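Local coordinates for protein nitrilotriacetate monooxygenase (Burkholderia pseudomallei, PDB 3SDO) that probably acts as an FMN-dependent monooxygenase of the NtaA/SnaA/DszA family, inserting oxygen into a substrate such as nitrilotriacetate, at residues 54-59 with 94-99; 213-218 with 430-435. One frame throughout, in Å; residues are numbered along the deposited sequence.

Interaction 1. Residues 54-59 with 94-99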
loop_
_atom_site.group_PDB
_atom_site.type_symbol
_atom_site.label_atom_id
_atom_site.label_comp_id
_atom_site.label_asym_id
_atom_site.label_seq_id
_atom_site.Cartn_x
_atom_site.Cartn_y
_atom_site.Cartn_z
ATOM N N ILE A 54 21.340 -8.362 -0.302
ATOM C CA ILE A 54 20.946 -7.046 0.182
ATOM C C ILE A 54 19.778 -7.217 1.169
ATOM O O ILE A 54 18.846 -7.965 0.934
ATOM C CB ILE A 54 20.642 -6.078 -1.002
ATOM C CG1 ILE A 54 21.938 -5.767 -1.735
ATOM C CG2 ILE A 54 20.014 -4.771 -0.525
ATOM C CD1 ILE A 54 21.790 -4.894 -2.995
ATOM N N ALA A 55 19.863 -6.538 2.297
ATOM C CA ALA A 55 18.954 -6.811 3.443
ATOM C C ALA A 55 17.522 -6.304 3.243
ATOM O O ALA A 55 16.572 -6.905 3.748
ATOM C CB ALA A 55 19.515 -6.176 4.698
ATOM N N PHE A 56 17.360 -5.158 2.589
ATOM C CA PHE A 56 16.005 -4.601 2.411
ATOM C C PHE A 56 15.895 -3.768 1.137
ATOM O O PHE A 56 16.892 -3.236 0.650
ATOM C CB PHE A 56 15.534 -3.798 3.656
ATOM C CG PHE A 56 16.371 -2.625 3.981
ATOM C CD1 PHE A 56 17.530 -2.780 4.710
ATOM C CD2 PHE A 56 16.031 -1.342 3.532
ATOM C CE1 PHE A 56 18.333 -1.678 5.005
ATOM C CE2 PHE A 56 16.826 -0.260 3.817
ATOM C CZ PHE A 56 17.985 -0.421 4.543
ATOM N N ALA A 57 14.683 -3.732 0.586
ATOM C CA ALA A 57 14.289 -2.786 -0.451
ATOM C C ALA A 57 13.530 -1.657 0.242
ATOM O O ALA A 57 12.705 -1.924 1.125
ATOM C CB ALA A 57 13.392 -3.483 -1.521
ATOM N N PHE A 58 13.826 -0.415 -0.152
ATOM C CA PHE A 58 13.230 0.786 0.410
ATOM C C PHE A 58 12.475 1.551 -0.694
ATOM O O PHE A 58 13.025 1.845 -1.763
ATOM C CB PHE A 58 14.309 1.660 1.072
ATOM C CG PHE A 58 13.829 3.040 1.491
ATOM C CD1 PHE A 58 12.638 3.204 2.171
ATOM C CD2 PHE A 58 14.579 4.164 1.198
ATOM C CE1 PHE A 58 12.186 4.478 2.547
ATOM C CE2 PHE A 58 14.147 5.445 1.570
ATOM C CZ PHE A 58 12.953 5.604 2.237
ATOM N N ILE A 59 11.199 1.798 -0.428
ATOM C CA ILE A 59 10.296 2.536 -1.295
ATOM C C ILE A 59 10.020 3.857 -0.608
ATOM O O ILE A 59 9.289 3.909 0.390
ATOM C CB ILE A 59 8.985 1.770 -1.540
ATOM C CG1 ILE A 59 9.280 0.404 -2.167
ATOM C CG2 ILE A 59 8.042 2.555 -2.483
ATOM C CD1 ILE A 59 10.052 0.487 -3.510
ATOM N N GLY A 94 13.908 -7.466 3.068
ATOM C CA GLY A 94 13.032 -6.566 3.815
ATOM C C GLY A 94 12.272 -5.615 2.910
ATOM O O GLY A 94 12.646 -5.377 1.760
ATOM N N LEU A 95 11.174 -5.092 3.433
ATOM C CA LEU A 95 10.208 -4.328 2.639
ATOM C C LEU A 95 9.881 -3.074 3.410
ATOM O O LEU A 95 9.004 -3.091 4.285
ATOM C CB LEU A 95 8.950 -5.169 2.433
ATOM C CG LEU A 95 9.215 -6.528 1.794
ATOM C CD1 LEU A 95 7.999 -7.477 2.018
ATOM C CD2 LEU A 95 9.523 -6.344 0.302
ATOM N N VAL A 96 10.587 -1.994 3.085
ATOM C CA VAL A 96 10.526 -0.776 3.858
ATOM C C VAL A 96 9.821 0.304 3.046
ATOM O O VAL A 96 10.211 0.603 1.907
ATOM C CB VAL A 96 11.925 -0.320 4.239
ATOM C CG1 VAL A 96 11.877 1.007 5.032
ATOM C CG2 VAL A 96 12.630 -1.432 5.035
ATOM N N GLY A 97 8.801 0.894 3.657
ATOM C CA GLY A 97 7.980 1.885 3.006
ATOM C C GLY A 97 7.807 3.188 3.737
ATOM O O GLY A 97 7.595 3.233 4.950
ATOM N N THR A 98 7.886 4.276 2.989
ATOM C CA THR A 98 7.607 5.593 3.555
ATOM C C THR A 98 6.110 5.829 3.793
ATOM O O THR A 98 5.278 5.512 2.957
ATOM C CB THR A 98 8.174 6.711 2.645
ATOM O OG1 THR A 98 9.599 6.681 2.700
ATOM C CG2 THR A 98 7.690 8.094 3.076
ATOM N N MET A 99 5.774 6.411 4.940
ATOM C CA MET A 99 4.439 6.934 5.161
ATOM C C MET A 99 4.504 8.088 6.157
ATOM O O MET A 99 5.232 8.030 7.138
ATOM C CB MET A 99 3.469 5.862 5.648
ATOM C CG MET A 99 2.013 6.284 5.466
ATOM S SD MET A 99 0.886 4.986 5.955
ATOM C CE MET A 99 1.055 3.817 4.598
#
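Phe56 faces Gly94, and Phe58 faces Val96, on neighbouring parallel strands of a TIM barrel, the two strands of a beta-alpha-beta unit whose connection carries helix 79-88. The backbones are joined by five hydrogen bonds, from Gly94 N to Ala55 O (2.8 Å) at the start through to Thr98 N with Ile59 O (3.0 Å). Packing is tightest on the barrel interior. At the start of the pair the CA atoms of Phe56 and Gly94 approach to 3.8 Å, with the phenylalanine CB resting on the glycine backbone. Val96 then fits between two rings: its CG2 lies 3.7 Å from Phe56 CD2, and its CG1 equally close to Phe58 CD1. With CG1 anti to the backbone N (chi1 178°), the two methyls are divided between the rings. Phe217 and Phe237 meet the Phe56 and Phe58 rings from other strands. The outward face is looser between the strands: Leu95 hardly touches the 54-59 segment, and Ile59 and Leu95 spend their side chains on helix 79-88. Further along, the partly exposed Met99 has no contact with 54-59. Thr98, a predicted FMN-binding residue, lies near Asp61, another such residue. Its OG1, hydrogen-bonded to Asn127 ND2, sits near the plane of the Phe58 ring at its edge, 3.4 Å from CE1.

Interaction 2. Residues 213-218 with 430-435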
loop_
_atom_site.group_PDB
_atom_site.type_symbol
_atom_site.label_atom_id
_atom_site.label_comp_id
_atom_site.label_asym_id
_atom_site.label_seq_id
_atom_site.Cartn_x
_atom_site.Cartn_y
_atom_site.Cartn_z
ATOM N N GLN A 213 7.239 -6.401 15.716
ATOM C CA GLN A 213 6.711 -5.218 15.081
ATOM C C GLN A 213 7.597 -4.849 13.897
ATOM O O GLN A 213 8.792 -5.208 13.857
ATOM C CB GLN A 213 6.765 -4.021 16.028
ATOM C CG GLN A 213 6.048 -4.176 17.348
ATOM C CD GLN A 213 6.072 -2.874 18.148
ATOM O OE1 GLN A 213 6.828 -1.939 17.833
ATOM N NE2 GLN A 213 5.236 -2.804 19.170
ATOM N N PRO A 214 7.043 -4.070 12.957
ATOM C CA PRO A 214 7.861 -3.598 11.866
ATOM C C PRO A 214 9.007 -2.704 12.351
ATOM O O PRO A 214 8.891 -2.058 13.399
ATOM C CB PRO A 214 6.877 -2.800 11.005
ATOM C CG PRO A 214 5.542 -3.284 11.360
ATOM C CD PRO A 214 5.611 -3.751 12.767
ATOM N N VAL A 215 10.104 -2.712 11.605
ATOM C CA VAL A 215 11.296 -1.916 11.924
ATOM C C VAL A 215 11.071 -0.418 11.587
ATOM O O VAL A 215 10.507 -0.065 10.514
ATOM C CB VAL A 215 12.516 -2.465 11.176
ATOM C CG1 VAL A 215 13.800 -1.697 11.543
ATOM C CG2 VAL A 215 12.683 -3.967 11.489
ATOM N N ILE A 216 11.471 0.458 12.504
ATOM C CA ILE A 216 11.294 1.890 12.293
ATOM C C ILE A 216 12.561 2.500 11.703
ATOM O O ILE A 216 13.654 2.419 12.300
ATOM C CB ILE A 216 10.936 2.635 13.602
ATOM C CG1 ILE A 216 9.691 2.040 14.246
ATOM C CG2 ILE A 216 10.734 4.150 13.352
ATOM C CD1 ILE A 216 8.477 1.900 13.336
ATOM N N PHE A 217 12.386 3.103 10.527
ATOM C CA PHE A 217 13.398 3.885 9.843
ATOM C C PHE A 217 13.044 5.359 9.983
ATOM O O PHE A 217 11.860 5.732 10.001
ATOM C CB PHE A 217 13.441 3.514 8.354
ATOM C CG PHE A 217 14.115 2.203 8.076
ATOM C CD1 PHE A 217 13.524 1.020 8.429
ATOM C CD2 PHE A 217 15.335 2.170 7.434
ATOM C CE1 PHE A 217 14.139 -0.170 8.169
ATOM C CE2 PHE A 217 15.986 0.985 7.197
ATOM C CZ PHE A 217 15.396 -0.181 7.572
ATOM N N GLN A 218 14.064 6.199 10.098
ATOM C CA GLN A 218 13.850 7.647 10.087
ATOM C C GLN A 218 15.021 8.339 9.416
ATOM O O GLN A 218 16.083 7.765 9.290
ATOM C CB GLN A 218 13.675 8.180 11.506
ATOM C CG GLN A 218 12.435 7.705 12.210
ATOM C CD GLN A 218 12.325 8.209 13.619
ATOM O OE1 GLN A 218 12.928 9.230 13.981
ATOM N NE2 GLN A 218 11.586 7.457 14.454
ATOM N N THR A 430 13.661 -12.818 9.307
ATOM C CA THR A 430 13.006 -11.507 9.424
ATOM C C THR A 430 13.938 -10.354 9.055
ATOM O O THR A 430 15.153 -10.528 8.986
ATOM C CB THR A 430 12.525 -11.289 10.874
ATOM O OG1 THR A 430 13.655 -11.210 11.737
ATOM C CG2 THR A 430 11.576 -12.445 11.376
ATOM N N LEU A 431 13.365 -9.168 8.871
ATOM C CA LEU A 431 14.157 -7.965 8.707
ATOM C C LEU A 431 15.043 -7.683 9.939
ATOM O O LEU A 431 16.231 -7.438 9.791
ATOM C CB LEU A 431 13.287 -6.747 8.385
ATOM C CG LEU A 431 14.083 -5.459 8.079
ATOM C CD1 LEU A 431 15.244 -5.746 7.097
ATOM C CD2 LEU A 431 13.117 -4.349 7.520
ATOM N N ARG A 432 14.480 -7.758 11.140
ATOM C CA ARG A 432 15.298 -7.684 12.374
ATOM C C ARG A 432 16.494 -8.669 12.332
ATOM O O ARG A 432 17.640 -8.272 12.574
ATOM C CB ARG A 432 14.437 -7.884 13.622
ATOM C CG ARG A 432 13.499 -6.687 13.870
ATOM C CD ARG A 432 12.712 -6.784 15.187
ATOM N NE ARG A 432 11.698 -5.746 15.168
ATOM C CZ ARG A 432 11.905 -4.484 15.514
ATOM N NH1 ARG A 432 13.069 -4.103 15.999
ATOM N NH2 ARG A 432 10.934 -3.596 15.373
ATOM N N ASP A 433 16.234 -9.930 11.998
ATOM C CA ASP A 433 17.305 -10.932 11.866
ATOM C C ASP A 433 18.433 -10.492 10.919
ATOM O O ASP A 433 19.632 -10.641 11.241
ATOM C CB ASP A 433 16.773 -12.248 11.306
ATOM C CG ASP A 433 15.880 -13.013 12.259
ATOM O OD1 ASP A 433 15.912 -12.801 13.504
ATOM O OD2 ASP A 433 15.140 -13.882 11.723
ATOM N N HIS A 434 18.062 -9.983 9.745
ATOM C CA HIS A 434 19.049 -9.536 8.757
ATOM C C HIS A 434 19.913 -8.430 9.334
ATOM O O HIS A 434 21.119 -8.387 9.090
ATOM C CB HIS A 434 18.405 -8.949 7.490
ATOM C CG HIS A 434 17.545 -9.900 6.735
ATOM N ND1 HIS A 434 17.659 -11.273 6.851
ATOM C CD2 HIS A 434 16.550 -9.673 5.837
ATOM C CE1 HIS A 434 16.747 -11.846 6.082
ATOM N NE2 HIS A 434 16.079 -10.898 5.441
ATOM N N LEU A 435 19.272 -7.494 10.033
ATOM C CA LEU A 435 19.956 -6.311 10.545
ATOM C C LEU A 435 20.627 -6.563 11.889
ATOM O O LEU A 435 21.293 -5.675 12.407
ATOM C CB LEU A 435 18.992 -5.111 10.653
ATOM C CG LEU A 435 18.314 -4.656 9.346
ATOM C CD1 LEU A 435 17.388 -3.453 9.584
ATOM C CD2 LEU A 435 19.364 -4.363 8.239
#
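At the N-terminal mouth of the barrel, a short C-terminal helix, 431-435, packs on the entry to strand 215-218, with Arg432 reaching to the backbone and Leu431 and Leu435 to the strand's side chains. The arginine grips one atom side-on: NH2 donates to Gln213 O at 3.1 Å and NE to the same oxygen at 3.2 Å. Both bonds lie close to the guanidinium plane, but they meet the carbonyl differently, NE only slightly tilted from its plane and NH2 well above it. The extended chain from CG to NE carries the group across to this carbonyl, and the two bonds should limit its rotation. Val215 CG2 covers one guanidinium face, over its centre, and touches Arg432 CG at 3.7 Å, the two side chains running past each other in opposite directions. The same methyl meets Leu431 CG at 4.0 Å, with the valine and leucine crossing at about a right angle. Deeper in, the Phe217 ring receives Leu431 CD2 at its edge, 4.4 Å from CE1, and Leu435 CD1 lies 4.3 Å from CZ. Thr430 and Asp433 start the helix with a capping box: Asp433 N donates to Thr430 OG1 (2.9 Å) and Thr430 N to Asp433 OD2 (3.0 Å). Outside the pair, Arg432 N is bonded to Gln211 OE1, and Asp234 offers NH2 a long, weak ion pair. A capped helix thus closes the N-terminal end of a TIM barrel, opposite the strand ends where the active sites of this fold lie.

From the N terminus, strand 11-15 precedes interaction 1: after strand 56-59 the chain passes through two helices and returns at 94-99, closing a loop of 34 residues. The next barrel strand, 124-129, lies between 94-100 and 215-218, where interaction 2 opens. Its far larger loop takes in the later barrel strands, from 235-238 to 393-396, before the chain comes back at 430-435, so the two contacts stand in series, neither nested nor crossed. They meet in space, with centres about 9 Å apart: Phe56 CZ lies 3.6 Å from Phe217 CE2, and Ala55 O 3.5 Å from His434 CD2. Early strands, a middle strand and the C-terminal helix thereby share one core.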